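Local coordinates for protein tropomodulin (Caenorhabditis elegans, PDB 1PGV) that probably caps the pointed ends of actin filaments and so maintains their length and dynamics, this chain being its C-terminal domain, at residues Asn47-Lys52 with Ser76-Ala81; Val102-Ser107 with Glu130-Asn135. All coordinates share one frame; numbering follows the deposited sequence.

Contact 1 of 2, residues Asn47-Lys52 with Ser76-Ala81; sequences NINNMK and SLANTA
Two loops that follow neighbouring parallel strands, 45-47 and 74-76, meet here, joined by backbone bonds and by asparagine side chains, chiefly Asn49 against Ser76 and Ala78. The strand pairing ends with the bridge between Asn47 and Ser76, where Ile48 N donates to Ser76 O at 2.9 Å. Beyond it the chains stay in step through Asn50 N, which binds Ala78 O (2.8 Å), within a type II turn from Ile48 to Met51.

Between these two links, Asn49 reaches over with its amide, CG lying beside its own backbone N (chi1 -71°). Its OD1 accepts from Ala78 N at 2.7 Å, the donor standing well above the carbonyl plane. Ser76 OG, in the conformer given, also donates to Asn49 OD1, though at a doubtfully short distance. The backbone N of Asn49 is held in turn by Asn47 OD1, an Asx turn. Farther along, Asn50 and Asn79 cross at about a right angle, and Asn79 ND2 gives a straight bond (164°) to a lone pair of Asn50 OD1. The extended chain of Lys52 passes Asn79.

Ile48 and Leu77, both buried, lie side by side, CD1 of Ile48 being 4.0 Å from CG of Leu77. Thr80 OG1 bonds back to Leu77 O.

Such amides, binding backbone groups where successive parallel strands end, are consistent with the leucine-rich-repeat-like fold of this domain. Asn108, in the loop after strand 102-104, binds both Leu77 O and Thr80 N, and Ser76 and Ala78 pack on Asn104 of that strand. The two loops lead into helices 56-66 and 84-87.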
ATOM      1  N   ASN A  47     -13.125  -0.983  -0.239  1.00 25.59           N
ATOM      2  CA  ASN A  47     -12.801  -0.346  -1.503  1.00 25.85           C
ATOM      3  C   ASN A  47     -13.572   0.957  -1.649  1.00 27.16           C
ATOM      4  O   ASN A  47     -14.796   0.942  -1.790  1.00 26.20           O
ATOM      5  CB  ASN A  47     -13.163  -1.285  -2.658  1.00 28.69           C
ATOM      6  CG  ASN A  47     -12.662  -0.790  -3.998  1.00 30.53           C
ATOM      7  OD1 ASN A  47     -12.738   0.401  -4.307  1.00 31.56           O
ATOM      8  ND2 ASN A  47     -12.157  -1.709  -4.813  1.00 33.63           N
ATOM      9  N   ILE A  48     -12.866   2.086  -1.603  1.00 26.27           N
ATOM     10  CA  ILE A  48     -13.526   3.376  -1.766  1.00 26.98           C
ATOM     11  C   ILE A  48     -13.008   4.075  -3.015  1.00 27.32           C
ATOM     12  O   ILE A  48     -12.983   5.306  -3.091  1.00 27.34           O
ATOM     13  CB  ILE A  48     -13.317   4.296  -0.542  1.00 27.37           C
ATOM     14  CG1 ILE A  48     -11.831   4.617  -0.365  1.00 26.98           C
ATOM     15  CG2 ILE A  48     -13.886   3.633   0.703  1.00 27.77           C
ATOM     16  CD1 ILE A  48     -11.557   5.617   0.751  1.00 25.53           C
ATOM     17  N   ASN A  49     -12.593   3.279  -3.995  1.00 27.00           N
ATOM     18  CA  ASN A  49     -12.083   3.818  -5.248  1.00 28.12           C
ATOM     19  C   ASN A  49     -13.090   4.779  -5.872  1.00 29.98           C
ATOM     20  O   ASN A  49     -14.292   4.513  -5.874  1.00 29.72           O
ATOM     21  CB  ASN A  49     -11.789   2.692  -6.248  1.00 29.58           C
ATOM     22  CG  ASN A  49     -10.571   1.862  -5.870  1.00 29.48           C
ATOM     23  OD1 ASN A  49      -9.821   2.215  -4.960  1.00 28.83           O
ATOM     24  ND2 ASN A  49     -10.365   0.760  -6.582  1.00 30.82           N
ATOM     25  N   ASN A  50     -12.587   5.899  -6.388  1.00 31.01           N
ATOM     26  CA  ASN A  50     -13.410   6.906  -7.052  1.00 31.57           C
ATOM     27  C   ASN A  50     -14.365   7.701  -6.166  1.00 32.64           C
ATOM     28  O   ASN A  50     -15.187   8.460  -6.675  1.00 31.41           O
ATOM     29  CB  ASN A  50     -14.203   6.253  -8.184  1.00 31.84           C
ATOM     30  CG  ASN A  50     -13.337   5.389  -9.070  1.00 32.11           C
ATOM     31  OD1 ASN A  50     -12.356   5.858  -9.651  1.00 32.90           O
ATOM     32  ND2 ASN A  50     -13.691   4.111  -9.177  1.00 33.31           N
ATOM     33  N   MET A  51     -14.260   7.539  -4.852  1.00 33.35           N
ATOM     34  CA  MET A  51     -15.127   8.272  -3.936  1.00 35.75           C
ATOM     35  C   MET A  51     -14.467   9.582  -3.496  1.00 37.56           C
ATOM     36  O   MET A  51     -13.933   9.684  -2.393  1.00 38.78           O
ATOM     37  CB  MET A  51     -15.460   7.406  -2.716  1.00 34.50           C
ATOM     38  CG  MET A  51     -16.290   6.173  -3.056  1.00 35.14           C
ATOM     39  SD  MET A  51     -16.770   5.196  -1.615  1.00 34.61           S
ATOM     40  CE  MET A  51     -18.269   6.044  -1.108  1.00 36.38           C
ATOM     41  N   LYS A  52     -14.513  10.581  -4.371  1.00 39.00           N
ATOM     42  CA  LYS A  52     -13.914  11.885  -4.093  1.00 40.58           C
ATOM     43  C   LYS A  52     -14.816  12.768  -3.233  1.00 42.39           C
ATOM     44  O   LYS A  52     -14.379  13.795  -2.710  1.00 42.72           O
ATOM     45  CB  LYS A  52     -13.603  12.596  -5.411  1.00 40.45           C
ATOM     46  CG  LYS A  52     -12.632  11.838  -6.298  1.00 38.84           C
ATOM     47  CD  LYS A  52     -12.436  12.528  -7.634  1.00 39.93           C
ATOM     48  CE  LYS A  52     -11.356  11.836  -8.448  1.00 38.77           C
ATOM     49  NZ  LYS A  52     -11.137  12.475  -9.774  1.00 40.14           N
ATOM     50  N   SER A  76      -8.414  -0.272  -0.781  1.00 20.32           N
ATOM     51  CA  SER A  76      -8.198   0.489  -2.003  1.00 20.58           C
ATOM     52  C   SER A  76      -8.812   1.882  -1.921  1.00 21.32           C
ATOM     53  O   SER A  76      -9.990   2.037  -1.591  1.00 19.73           O
ATOM     54  CB  SER A  76      -8.785  -0.266  -3.198  1.00 21.68           C
ATOM     55  OG  SER A  76      -8.359   0.304  -4.423  0.50 23.68           O
ATOM     56  N   LEU A  77      -7.994   2.888  -2.220  1.00 21.52           N
ATOM     57  CA  LEU A  77      -8.424   4.283  -2.194  1.00 23.70           C
ATOM     58  C   LEU A  77      -7.963   4.960  -3.475  1.00 23.11           C
ATOM     59  O   LEU A  77      -7.541   6.120  -3.457  1.00 24.55           O
ATOM     60  CB  LEU A  77      -7.806   5.028  -1.007  1.00 24.79           C
ATOM     61  CG  LEU A  77      -7.757   4.387   0.377  1.00 26.70           C
ATOM     62  CD1 LEU A  77      -6.667   3.321   0.408  1.00 26.19           C
ATOM     63  CD2 LEU A  77      -7.462   5.466   1.418  1.00 26.90           C
ATOM     64  N   ALA A  78      -8.029   4.234  -4.583  1.00 23.05           N
ATOM     65  CA  ALA A  78      -7.609   4.774  -5.866  1.00 23.48           C
ATOM     66  C   ALA A  78      -8.540   5.888  -6.322  1.00 23.92           C
ATOM     67  O   ALA A  78      -9.751   5.826  -6.119  1.00 23.42           O
ATOM     68  CB  ALA A  78      -7.573   3.670  -6.919  1.00 22.85           C
ATOM     69  N   ASN A  79      -7.960   6.912  -6.935  1.00 24.11           N
ATOM     70  CA  ASN A  79      -8.732   8.032  -7.447  1.00 26.01           C
ATOM     71  C   ASN A  79      -9.746   8.586  -6.447  1.00 26.07           C
ATOM     72  O   ASN A  79     -10.944   8.643  -6.729  1.00 27.83           O
ATOM     73  CB  ASN A  79      -9.440   7.607  -8.734  1.00 26.50           C
ATOM     74  CG  ASN A  79     -10.059   8.772  -9.472  1.00 28.45           C
ATOM     75  OD1 ASN A  79      -9.416   9.804  -9.678  1.00 28.11           O
ATOM     76  ND2 ASN A  79     -11.310   8.608  -9.892  1.00 28.14           N
ATOM     77  N   THR A  80      -9.261   8.984  -5.273  1.00 24.90           N
ATOM     78  CA  THR A  80     -10.115   9.564  -4.243  1.00 24.56           C
ATOM     79  C   THR A  80      -9.640  10.989  -3.963  1.00 23.85           C
ATOM     80  O   THR A  80     -10.056  11.611  -2.988  1.00 25.15           O
ATOM     81  CB  THR A  80     -10.058   8.764  -2.930  1.00 25.09           C
ATOM     82  OG1 THR A  80      -8.692   8.581  -2.540  1.00 23.67           O
ATOM     83  CG2 THR A  80     -10.725   7.402  -3.104  1.00 24.34           C
ATOM     84  N   ALA A  81      -8.758  11.481  -4.826  1.00 24.50           N
ATOM     85  CA  ALA A  81      -8.211  12.829  -4.710  1.00 24.09           C
ATOM     86  C   ALA A  81      -7.573  13.106  -3.352  1.00 25.30           C
ATOM     87  O   ALA A  81      -7.664  14.218  -2.838  1.00 25.59           O
ATOM     88  CB  ALA A  81      -9.307  13.861  -4.994  1.00 24.49           C
TER

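Contact 2 of 2, residues Val102-Ser107 with Glu130-Asn135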
ATOM      1  N   VAL A 102      -3.217  -6.199   0.046  1.00 16.35           N
ATOM      2  CA  VAL A 102      -3.249  -5.320  -1.110  1.00 16.07           C
ATOM      3  C   VAL A 102      -3.579  -3.896  -0.680  1.00 16.14           C
ATOM      4  O   VAL A 102      -4.535  -3.668   0.055  1.00 17.12           O
ATOM      5  CB  VAL A 102      -4.311  -5.802  -2.130  1.00 18.31           C
ATOM      6  CG1 VAL A 102      -4.415  -4.830  -3.295  1.00 19.66           C
ATOM      7  CG2 VAL A 102      -3.941  -7.193  -2.635  1.00 21.23           C
ATOM      8  N   LEU A 103      -2.756  -2.950  -1.119  1.00 16.89           N
ATOM      9  CA  LEU A 103      -2.972  -1.544  -0.803  1.00 15.85           C
ATOM     10  C   LEU A 103      -2.906  -0.795  -2.118  1.00 16.70           C
ATOM     11  O   LEU A 103      -1.903  -0.867  -2.828  1.00 16.79           O
ATOM     12  CB  LEU A 103      -1.891  -1.025   0.149  1.00 16.91           C
ATOM     13  CG  LEU A 103      -2.037   0.455   0.524  1.00 18.32           C
ATOM     14  CD1 LEU A 103      -3.371   0.673   1.219  1.00 18.72           C
ATOM     15  CD2 LEU A 103      -0.875   0.875   1.427  1.00 17.67           C
ATOM     16  N   ASN A 104      -3.981  -0.090  -2.451  1.00 16.52           N
ATOM     17  CA  ASN A 104      -4.044   0.657  -3.700  1.00 17.61           C
ATOM     18  C   ASN A 104      -4.316   2.141  -3.456  1.00 17.27           C
ATOM     19  O   ASN A 104      -5.386   2.510  -2.974  1.00 18.98           O
ATOM     20  CB  ASN A 104      -5.147   0.074  -4.589  1.00 17.78           C
ATOM     21  CG  ASN A 104      -5.233   0.753  -5.938  1.00 18.13           C
ATOM     22  OD1 ASN A 104      -4.485   1.694  -6.231  1.00 19.97           O
ATOM     23  ND2 ASN A 104      -6.145   0.274  -6.779  1.00 21.77           N
ATOM     24  N   VAL A 105      -3.340   2.983  -3.784  1.00 19.12           N
ATOM     25  CA  VAL A 105      -3.480   4.430  -3.617  1.00 19.12           C
ATOM     26  C   VAL A 105      -3.118   5.152  -4.912  1.00 20.37           C
ATOM     27  O   VAL A 105      -2.656   6.299  -4.892  1.00 20.62           O
ATOM     28  CB  VAL A 105      -2.561   4.965  -2.488  1.00 19.24           C
ATOM     29  CG1 VAL A 105      -2.951   4.355  -1.160  1.00 18.93           C
ATOM     30  CG2 VAL A 105      -1.105   4.662  -2.810  1.00 16.94           C
ATOM     31  N   GLU A 106      -3.337   4.487  -6.042  1.00 21.14           N
ATOM     32  CA  GLU A 106      -3.002   5.076  -7.333  1.00 21.87           C
ATOM     33  C   GLU A 106      -3.917   6.236  -7.736  1.00 21.68           C
ATOM     34  O   GLU A 106      -4.994   6.424  -7.171  1.00 20.68           O
ATOM     35  CB  GLU A 106      -3.041   4.001  -8.425  1.00 24.27           C
ATOM     36  CG  GLU A 106      -4.445   3.621  -8.875  1.00 27.26           C
ATOM     37  CD  GLU A 106      -4.462   2.428  -9.823  1.00 30.00           C
ATOM     38  OE1 GLU A 106      -3.590   2.355 -10.713  1.00 32.97           O
ATOM     39  OE2 GLU A 106      -5.360   1.571  -9.683  1.00 30.46           O
ATOM     40  N   SER A 107      -3.456   7.009  -8.714  1.00 22.05           N
ATOM     41  CA  SER A 107      -4.193   8.144  -9.265  1.00 22.57           C
ATOM     42  C   SER A 107      -4.656   9.200  -8.271  1.00 22.72           C
ATOM     43  O   SER A 107      -5.788   9.689  -8.351  1.00 23.08           O
ATOM     44  CB  SER A 107      -5.392   7.629 -10.066  1.00 22.59           C
ATOM     45  OG  SER A 107      -4.950   6.862 -11.171  1.00 25.77           O
ATOM     46  N   GLU A 130       0.820  -6.712  -2.708  1.00 16.35           N
ATOM     47  CA  GLU A 130       0.541  -5.844  -3.840  1.00 17.46           C
ATOM     48  C   GLU A 130       0.400  -4.402  -3.358  1.00 16.41           C
ATOM     49  O   GLU A 130      -0.472  -4.093  -2.552  1.00 17.62           O
ATOM     50  CB  GLU A 130      -0.743  -6.273  -4.551  1.00 20.27           C
ATOM     51  CG  GLU A 130      -1.096  -5.399  -5.743  1.00 23.53           C
ATOM     52  CD  GLU A 130      -2.290  -5.932  -6.509  1.00 29.71           C
ATOM     53  OE1 GLU A 130      -2.210  -7.073  -7.007  1.00 31.01           O
ATOM     54  OE2 GLU A 130      -3.307  -5.212  -6.611  1.00 31.01           O
ATOM     55  N   PHE A 131       1.268  -3.532  -3.866  1.00 15.59           N
ATOM     56  CA  PHE A 131       1.263  -2.113  -3.506  1.00 16.41           C
ATOM     57  C   PHE A 131       1.190  -1.326  -4.812  1.00 17.10           C
ATOM     58  O   PHE A 131       2.140  -1.321  -5.582  1.00 19.20           O
ATOM     59  CB  PHE A 131       2.551  -1.775  -2.734  1.00 17.63           C
ATOM     60  CG  PHE A 131       2.660  -0.331  -2.324  1.00 21.24           C
ATOM     61  CD1 PHE A 131       3.120   0.627  -3.218  1.00 19.69           C
ATOM     62  CD2 PHE A 131       2.285   0.070  -1.044  1.00 24.22           C
ATOM     63  CE1 PHE A 131       3.207   1.973  -2.844  1.00 21.39           C
ATOM     64  CE2 PHE A 131       2.368   1.411  -0.660  1.00 25.60           C
ATOM     65  CZ  PHE A 131       2.831   2.364  -1.567  1.00 25.51           C
ATOM     66  N   LYS A 132       0.057  -0.685  -5.073  1.00 17.57           N
ATOM     67  CA  LYS A 132      -0.098   0.068  -6.310  1.00 20.37           C
ATOM     68  C   LYS A 132      -0.221   1.547  -5.984  1.00 19.22           C
ATOM     69  O   LYS A 132      -1.008   1.934  -5.128  1.00 19.59           O
ATOM     70  CB  LYS A 132      -1.344  -0.399  -7.070  1.00 22.79           C
ATOM     71  CG  LYS A 132      -1.273  -0.148  -8.585  0.50 25.11           C
ATOM     72  CD  LYS A 132      -0.947   1.298  -8.938  0.50 25.84           C
ATOM     73  CE  LYS A 132      -0.822   1.492 -10.437  0.50 25.99           C
ATOM     74  NZ  LYS A 132       0.227   0.627 -11.051  0.50 26.97           N
ATOM     75  N   ALA A 133       0.551   2.369  -6.685  1.00 19.36           N
ATOM     76  CA  ALA A 133       0.529   3.804  -6.437  1.00 19.19           C
ATOM     77  C   ALA A 133       0.933   4.620  -7.656  1.00 20.17           C
ATOM     78  O   ALA A 133       1.373   5.765  -7.518  1.00 20.40           O
ATOM     79  CB  ALA A 133       1.454   4.125  -5.276  1.00 18.04           C
ATOM     80  N   ASP A 134       0.770   4.053  -8.847  1.00 20.90           N
ATOM     81  CA  ASP A 134       1.162   4.766 -10.056  1.00 24.34           C
ATOM     82  C   ASP A 134       0.174   5.859 -10.442  1.00 24.16           C
ATOM     83  O   ASP A 134      -0.927   5.947  -9.901  1.00 23.65           O
ATOM     84  CB  ASP A 134       1.310   3.796 -11.229  1.00 26.32           C
ATOM     85  CG  ASP A 134       2.459   4.169 -12.157  1.00 30.13           C
ATOM     86  OD1 ASP A 134       2.766   5.377 -12.298  1.00 30.27           O
ATOM     87  OD2 ASP A 134       3.051   3.247 -12.757  1.00 30.71           O
ATOM     88  N   ASN A 135       0.601   6.697 -11.380  1.00 25.13           N
ATOM     89  CA  ASN A 135      -0.216   7.786 -11.897  1.00 26.67           C
ATOM     90  C   ASN A 135      -0.608   8.870 -10.906  1.00 25.13           C
ATOM     91  O   ASN A 135      -1.738   9.361 -10.945  1.00 23.67           O
ATOM     92  CB  ASN A 135      -1.477   7.226 -12.555  1.00 28.32           C
ATOM     93  CG  ASN A 135      -1.165   6.359 -13.754  1.00 31.70           C
ATOM     94  OD1 ASN A 135      -0.473   6.787 -14.684  1.00 35.17           O
ATOM     95  ND2 ASN A 135      -1.672   5.132 -13.746  1.00 35.90           N
TER
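Strands 102-104 and 130-132 run parallel, 1° apart in direction, and the ladder between them continues into the loops beyond: Leu103 N to Glu130 O, Lys132 N to Leu103 O, Val105 N to Lys132 O, and finally Ser107 N to Asp134 O at 3.0 Å.

On the face holding Val102, Asn104, Glu130 and Lys132, Val102 lies alongside Glu130, its CG1 3.5 Å from Glu130 OE2, while Glu130 OE1 is engaged by a salt bridge to Arg161 of the next strand. The Lys132 chain, in the conformer given, is bent at chi2 and again at chi4 and folds across Glu106, its CD packing on Glu106 CB at 3.5 Å. The ammonium stays farther off, NZ lying 4.2 Å from Glu106 OE1, which is probably an attraction at a distance.

Asn104 closes an Asx turn where its strand ends. With CG trans to the backbone N (chi1 -177°), its OD1 accepts from Glu106 N at 3.0 Å, and ND2 makes a long bond (3.3 Å) to Glu106 OE2, meeting it from above the carboxylate plane. Replacing Asn104 with a leucine would probably leave Glu106 N without its acceptor and the Glu106 carboxylate freer to turn beside Lys132.

Leu103 and Phe131 occupy the other face, where Leu103 CD2 meets Phe131 CE2 obliquely at 3.9 Å; just past the strand ends, Val105 CG2 touches Ala133 CB at 3.6 Å. Phe131 also packs on Leu118 and Leu119 of helix 112-121, and Leu103 on Ile94 of helix 90-96.

Strand 102-104, helix 112-121 and strand 130-132 thus form a beta-alpha-beta unit, its parallel strands backed by helices in the manner of a leucine-rich-repeat fold.

In the fold
Contacts 1 and 2 lie along one parallel sheet, their centres about 11 Å apart, and are consecutive in sequence. They share no strand but adjoin directly: Leu77 N probably bonds to Asn104 O, and Asn79 N to Glu106 O, so the pairing runs on from the loop after strand 74-76 to strand 102-104 and the loop after it. Contact 1 involves the edge strand 45-47 and its centre sits about 13 Å from the chain centre, whereas that of contact 2 is central at about 6 Å. Both mix buried and exposed residues. Contact 1 relies on side-chain amides bridging its loops; contact 2 has the longer strand ladder, a fuller apolar face and a partly charged one.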